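Local coordinates for sortase family protein (Clostridium perfringens, PDB 6IXZ) that is a class C sortase, a cysteine transpeptidase of the kind that probably links pilin subunits through an acyl-thioester intermediate, at residues 12-17 and 58-63; 31-36 and 53-58. All coordinates share one frame; numbering follows the deposited sequence.

How the interactions relate
Both contacts pack the two N-terminal helices of this sortase C against the route by which the chain enters its beta-sheet. Interaction 1 sets helix 5-18 against the start of strand 60-66; interaction 2 places helix 23-41 on the loop that leads into that same strand. The earlier helix thus meets the later piece of chain and the later helix the earlier piece, so that the outer contact closes around the inner one. Their centres lie about 15 Å apart, Gly58 belongs to both, and they touch where Leu61 CD2 packs on Ile55 CG2 at 3.8 Å. Both lie away from the predicted catalytic His110 and Cys172.

Interaction 1 (12-17 and 58-63); sequences SDYTEK and GDVLGY
Tyr14 of helix 5-18 lays its ring over Gly62 at the start of strand 60-66, packing an N-terminal helix of the sortase C against the first strand of the sortase beta-sheet. The short helix and strand axes run nearly perpendicular, 102° between their directions, and approach to 8.7 Å. Tyr14 carries most of the contact. With CG anti to the backbone N (chi1 160°), its ring reaches from the helix to the strand backbone. Gly62 CA sits over one face in a CH-pi contact, 3.5 Å from the Tyr14 ring centroid and 16° off its normal. Gly62 adopts backbone angles open to glycine, and its bare CA lies against the ring. Val60 CG2 comes obliquely to the root of the same ring, 3.6 Å from Tyr14 CD1 and nearly as near to its CB. At the far end Tyr14 OH lies 3.3 Å from Leu61 O; its weak hydrogen bond is with Leu136 N. One residue on, Thr15 OG1 hydrogen-bonds Ile11 O one turn back in the same helix, and this OG1 lies 4.4 Å from Tyr63 CE2. Tyr63 also stacks on His134, and its side chain touches Ile11. Its ring meets the tyrosine of the helix with an edge, near its own plane, where Tyr63 CD2 stands 4.4 Å from Tyr14 CD2.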
loop_
_atom_site.group_PDB
_atom_site.type_symbol
_atom_site.label_atom_id
_atom_site.label_comp_id
_atom_site.label_asym_id
_atom_site.label_seq_id
_atom_site.Cartn_x
_atom_site.Cartn_y
_atom_site.Cartn_z
ATOM N N SER A 12 -15.433 1.207 -6.685
ATOM C CA SER A 12 -16.309 0.793 -7.792
ATOM C C SER A 12 -15.770 1.198 -9.161
ATOM O O SER A 12 -15.666 0.372 -10.061
ATOM C CB SER A 12 -17.714 1.385 -7.606
ATOM O OG SER A 12 -18.582 0.942 -8.633
ATOM N N ASP A 13 -15.452 2.483 -9.304
ATOM C CA ASP A 13 -14.803 3.020 -10.492
ATOM C C ASP A 13 -13.595 2.195 -10.905
ATOM O O ASP A 13 -13.389 1.935 -12.089
ATOM C CB ASP A 13 -14.292 4.438 -10.201
ATOM C CG ASP A 13 -15.383 5.453 -10.167
ATOM O OD1 ASP A 13 -15.077 6.645 -9.927
ATOM O OD2 ASP A 13 -16.535 5.063 -10.417
ATOM N N TYR A 14 -12.712 1.941 -9.939
ATOM C CA TYR A 14 -11.462 1.248 -10.208
ATOM C C TYR A 14 -11.737 -0.137 -10.784
ATOM O O TYR A 14 -11.108 -0.546 -11.751
ATOM C CB TYR A 14 -10.630 1.086 -8.935
ATOM C CG TYR A 14 -9.600 -0.013 -9.063
ATOM C CD1 TYR A 14 -8.380 0.235 -9.676
ATOM C CD2 TYR A 14 -9.880 -1.311 -8.655
ATOM C CE1 TYR A 14 -7.461 -0.778 -9.885
ATOM C CE2 TYR A 14 -8.973 -2.332 -8.858
ATOM C CZ TYR A 14 -7.767 -2.061 -9.491
ATOM O OH TYR A 14 -6.844 -3.066 -9.649
ATOM N N THR A 15 -12.680 -0.854 -10.185
ATOM C CA THR A 15 -12.996 -2.204 -10.637
ATOM C C THR A 15 -13.561 -2.187 -12.067
ATOM O O THR A 15 -13.023 -2.817 -12.975
ATOM C CB THR A 15 -13.994 -2.873 -9.686
ATOM O OG1 THR A 15 -13.443 -2.914 -8.362
ATOM C CG2 THR A 15 -14.307 -4.294 -10.146
ATOM N N GLU A 16 -14.591 -1.393 -12.306
ATOM C CA GLU A 16 -15.108 -1.304 -13.663
ATOM C C GLU A 16 -13.962 -1.070 -14.634
ATOM O O GLU A 16 -13.921 -1.677 -15.696
ATOM C CB GLU A 16 -16.141 -0.186 -13.814
ATOM C CG GLU A 16 -16.975 -0.324 -15.085
ATOM C CD GLU A 16 -17.338 1.010 -15.716
ATOM O OE1 GLU A 16 -17.373 1.085 -16.965
ATOM O OE2 GLU A 16 -17.613 1.974 -14.968
ATOM N N LYS A 17 -13.072 -0.144 -14.282
ATOM C CA LYS A 17 -12.114 0.417 -15.228
ATOM C C LYS A 17 -10.976 -0.562 -15.519
ATOM O O LYS A 17 -10.548 -0.706 -16.669
ATOM C CB LYS A 17 -11.541 1.726 -14.692
ATOM C CG LYS A 17 -10.213 2.113 -15.322
ATOM C CD LYS A 17 -9.697 3.450 -14.809
ATOM C CE LYS A 17 -8.220 3.634 -15.147
ATOM N NZ LYS A 17 -7.754 5.041 -14.980
ATOM N N GLY A 58 -1.656 10.179 -7.140
ATOM C CA GLY A 58 -3.109 10.286 -7.116
ATOM C C GLY A 58 -3.845 9.188 -7.853
ATOM O O GLY A 58 -5.060 9.078 -7.747
ATOM N N ASP A 59 -3.127 8.358 -8.593
ATOM C CA ASP A 59 -3.785 7.254 -9.294
ATOM C C ASP A 59 -4.205 6.172 -8.294
ATOM O O ASP A 59 -3.549 5.982 -7.291
ATOM C CB ASP A 59 -2.867 6.676 -10.365
ATOM C CG ASP A 59 -2.687 7.618 -11.572
ATOM O OD1 ASP A 59 -1.905 7.267 -12.480
ATOM O OD2 ASP A 59 -3.267 8.730 -11.576
ATOM N N VAL A 60 -5.315 5.491 -8.542
ATOM C CA VAL A 60 -5.689 4.374 -7.688
ATOM C C VAL A 60 -5.284 3.056 -8.338
ATOM O O VAL A 60 -5.546 2.821 -9.519
ATOM C CB VAL A 60 -7.174 4.428 -7.252
ATOM C CG1 VAL A 60 -7.891 5.625 -7.843
ATOM C CG2 VAL A 60 -7.929 3.131 -7.517
ATOM N N LEU A 61 -4.619 2.224 -7.546
ATOM C CA LEU A 61 -3.981 0.986 -7.989
ATOM C C LEU A 61 -4.815 -0.247 -7.633
ATOM O O LEU A 61 -4.509 -1.364 -8.052
ATOM C CB LEU A 61 -2.635 0.846 -7.287
ATOM C CG LEU A 61 -1.705 2.054 -7.340
ATOM C CD1 LEU A 61 -0.452 1.775 -6.522
ATOM C CD2 LEU A 61 -1.359 2.364 -8.785
ATOM N N GLY A 62 -5.818 -0.052 -6.794
ATOM C CA GLY A 62 -6.652 -1.147 -6.358
ATOM C C GLY A 62 -7.180 -0.860 -4.975
ATOM O O GLY A 62 -7.315 0.315 -4.591
ATOM N N TYR A 63 -7.392 -1.918 -4.193
ATOM C CA TYR A 63 -7.784 -1.765 -2.796
ATOM C C TYR A 63 -7.253 -2.846 -1.824
ATOM O O TYR A 63 -6.763 -3.909 -2.217
ATOM C CB TYR A 63 -9.307 -1.690 -2.695
ATOM C CG TYR A 63 -10.009 -2.902 -3.259
ATOM C CD1 TYR A 63 -10.503 -3.902 -2.421
ATOM C CD2 TYR A 63 -10.131 -3.073 -4.634
ATOM C CE1 TYR A 63 -11.113 -5.033 -2.950
ATOM C CE2 TYR A 63 -10.740 -4.189 -5.168
ATOM C CZ TYR A 63 -11.258 -5.146 -4.329
ATOM O OH TYR A 63 -11.876 -6.244 -4.878
#

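Interaction 2 (31-36 and 53-58); sequences KNINKY and LNIHEG
Leu53 presses one methyl against the side of helix 23-41, with CD2 3.4 Å from Asn32 CB. This is the tight point of the contact. The CB of Leu53 does not itself point at the helix; setting CG anti to the carbonyl carbon (chi1 -56°) brings the branched end nearer. Its CD2 settles on Asn32, near the helix backbone, whereas CD1 approaches Tyr36 CB more loosely at 4.3 Å, one turn further along. Asn32 meets the leucine through CB, not its amide, and its side chain also touches Tyr52. Beside this, Ile33 and Ile55 cross at about a right angle and touch methyl to methyl, CD1 to CD1 at 4.0 Å; Val98 and Leu136 add further apolar cover to Ile33. The solvent side is looser. Lys31, Asn34 and Lys35 lie on exposed parts of the helix, and Asn54 is exposed and poorly ordered, although its carbonyl O receives a weak hydrogen bond of 3.4 Å from His56 ND1. Asp59 OD1 bonds His56 N locally, and Glu57 OE2 reaches Ser80 OG. The arrangement fits the class C sortase layout, in which N-terminal helices precede and pack on the sortase beta-barrel.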
loop_
_atom_site.group_PDB
_atom_site.type_symbol
_atom_site.label_atom_id
_atom_site.label_comp_id
_atom_site.label_asym_id
_atom_site.label_seq_id
_atom_site.Cartn_x
_atom_site.Cartn_y
_atom_site.Cartn_z
ATOM N N LYS A 31 4.746 -5.733 -15.788
ATOM C CA LYS A 31 6.157 -5.915 -16.133
ATOM C C LYS A 31 6.966 -4.681 -15.832
ATOM O O LYS A 31 8.092 -4.772 -15.378
ATOM C CB LYS A 31 6.343 -6.232 -17.622
ATOM C CG LYS A 31 6.241 -7.713 -17.961
ATOM C CD LYS A 31 6.926 -7.993 -19.288
ATOM C CE LYS A 31 6.163 -7.437 -20.462
ATOM N NZ LYS A 31 6.944 -7.627 -21.722
ATOM N N ASN A 32 6.420 -3.523 -16.160
ATOM C CA ASN A 32 7.129 -2.283 -15.925
ATOM C C ASN A 32 7.207 -1.928 -14.427
ATOM O O ASN A 32 8.254 -1.491 -13.941
ATOM C CB ASN A 32 6.486 -1.166 -16.734
ATOM C CG ASN A 32 6.734 -1.309 -18.226
ATOM O OD1 ASN A 32 7.838 -1.624 -18.657
ATOM N ND2 ASN A 32 5.713 -1.040 -19.020
ATOM N N ILE A 33 6.149 -2.227 -13.681
ATOM C CA ILE A 33 6.203 -2.108 -12.233
ATOM C C ILE A 33 7.221 -3.082 -11.639
ATOM O O ILE A 33 7.962 -2.752 -10.692
ATOM C CB ILE A 33 4.833 -2.375 -11.607
ATOM C CG1 ILE A 33 3.845 -1.281 -12.029
ATOM C CG2 ILE A 33 4.952 -2.454 -10.091
ATOM C CD1 ILE A 33 2.404 -1.627 -11.745
ATOM N N ASN A 34 7.236 -4.302 -12.175
ATOM C CA ASN A 34 8.160 -5.301 -11.686
ATOM C C ASN A 34 9.600 -4.830 -11.902
ATOM O O ASN A 34 10.404 -4.892 -10.978
ATOM C CB ASN A 34 7.886 -6.671 -12.339
ATOM C CG ASN A 34 6.837 -7.463 -11.592
ATOM O OD1 ASN A 34 6.564 -7.183 -10.428
ATOM N ND2 ASN A 34 6.243 -8.460 -12.251
ATOM N N LYS A 35 9.861 -4.191 -13.049
ATOM C CA LYS A 35 11.190 -3.629 -13.376
ATOM C C LYS A 35 11.571 -2.513 -12.424
ATOM O O LYS A 35 12.705 -2.432 -11.951
ATOM C CB LYS A 35 11.192 -3.037 -14.783
ATOM C CG LYS A 35 12.055 -3.785 -15.773
ATOM C CD LYS A 35 12.579 -2.855 -16.860
ATOM C CE LYS A 35 13.784 -3.463 -17.564
ATOM N NZ LYS A 35 13.921 -2.999 -18.973
ATOM N N TYR A 36 10.628 -1.613 -12.198
ATOM C CA TYR A 36 10.814 -0.519 -11.257
ATOM C C TYR A 36 11.219 -1.005 -9.866
ATOM O O TYR A 36 12.292 -0.658 -9.372
ATOM C CB TYR A 36 9.524 0.298 -11.163
ATOM C CG TYR A 36 9.571 1.314 -10.059
ATOM C CD1 TYR A 36 10.394 2.427 -10.161
ATOM C CD2 TYR A 36 8.961 1.058 -8.830
ATOM C CE1 TYR A 36 10.479 3.341 -9.125
ATOM C CE2 TYR A 36 9.038 1.967 -7.787
ATOM C CZ TYR A 36 9.793 3.106 -7.940
ATOM O OH TYR A 36 9.866 3.997 -6.897
ATOM N N LEU A 53 5.319 4.327 -16.827
ATOM C CA LEU A 53 4.342 3.625 -15.994
ATOM C C LEU A 53 2.985 4.312 -16.104
ATOM O O LEU A 53 1.938 3.665 -16.039
ATOM C CB LEU A 53 4.792 3.565 -14.529
ATOM C CG LEU A 53 6.167 2.948 -14.222
ATOM C CD1 LEU A 53 6.258 2.492 -12.770
ATOM C CD2 LEU A 53 6.454 1.789 -15.155
ATOM N N ASN A 54 3.018 5.621 -16.338
ATOM C CA ASN A 54 1.817 6.450 -16.320
ATOM C C ASN A 54 1.009 6.220 -15.040
ATOM O O ASN A 54 -0.214 6.375 -15.005
ATOM C CB ASN A 54 0.966 6.209 -17.574
ATOM C CG ASN A 54 0.606 7.503 -18.282
ATOM O OD1 ASN A 54 -0.570 7.846 -18.421
ATOM N ND2 ASN A 54 1.624 8.273 -18.657
ATOM N N ILE A 55 1.715 5.870 -13.976
ATOM C CA ILE A 55 1.161 5.999 -12.645
ATOM C C ILE A 55 1.610 7.334 -12.087
ATOM O O ILE A 55 2.799 7.626 -12.034
ATOM C CB ILE A 55 1.596 4.836 -11.745
ATOM C CG1 ILE A 55 1.228 3.521 -12.436
ATOM C CG2 ILE A 55 0.912 4.948 -10.388
ATOM C CD1 ILE A 55 1.617 2.278 -11.677
ATOM N N HIS A 56 0.648 8.220 -11.901
ATOM C CA HIS A 56 0.922 9.516 -11.318
ATOM C C HIS A 56 0.497 9.470 -9.870
ATOM O O HIS A 56 -0.471 8.784 -9.511
ATOM C CB HIS A 56 0.134 10.614 -12.037
ATOM C CG HIS A 56 0.436 10.723 -13.497
ATOM N ND1 HIS A 56 0.125 9.727 -14.399
ATOM C CD2 HIS A 56 0.945 11.744 -14.225
ATOM C CE1 HIS A 56 0.474 10.111 -15.613
ATOM N NE2 HIS A 56 0.975 11.332 -15.535
ATOM N N GLU A 57 1.192 10.236 -9.044
ATOM C CA GLU A 57 0.600 10.754 -7.823
ATOM C C GLU A 57 -0.908 10.874 -7.994
ATOM O O GLU A 57 -1.382 11.535 -8.920
ATOM C CB GLU A 57 1.178 12.130 -7.515
ATOM C CG GLU A 57 2.138 12.149 -6.344
ATOM C CD GLU A 57 1.940 13.375 -5.487
ATOM O OE1 GLU A 57 1.222 14.291 -5.942
ATOM O OE2 GLU A 57 2.443 13.390 -4.344
ATOM N N GLY A 58 -1.656 10.179 -7.140
ATOM C CA GLY A 58 -3.109 10.286 -7.116
ATOM C C GLY A 58 -3.845 9.188 -7.853
ATOM O O GLY A 58 -5.060 9.078 -7.747
#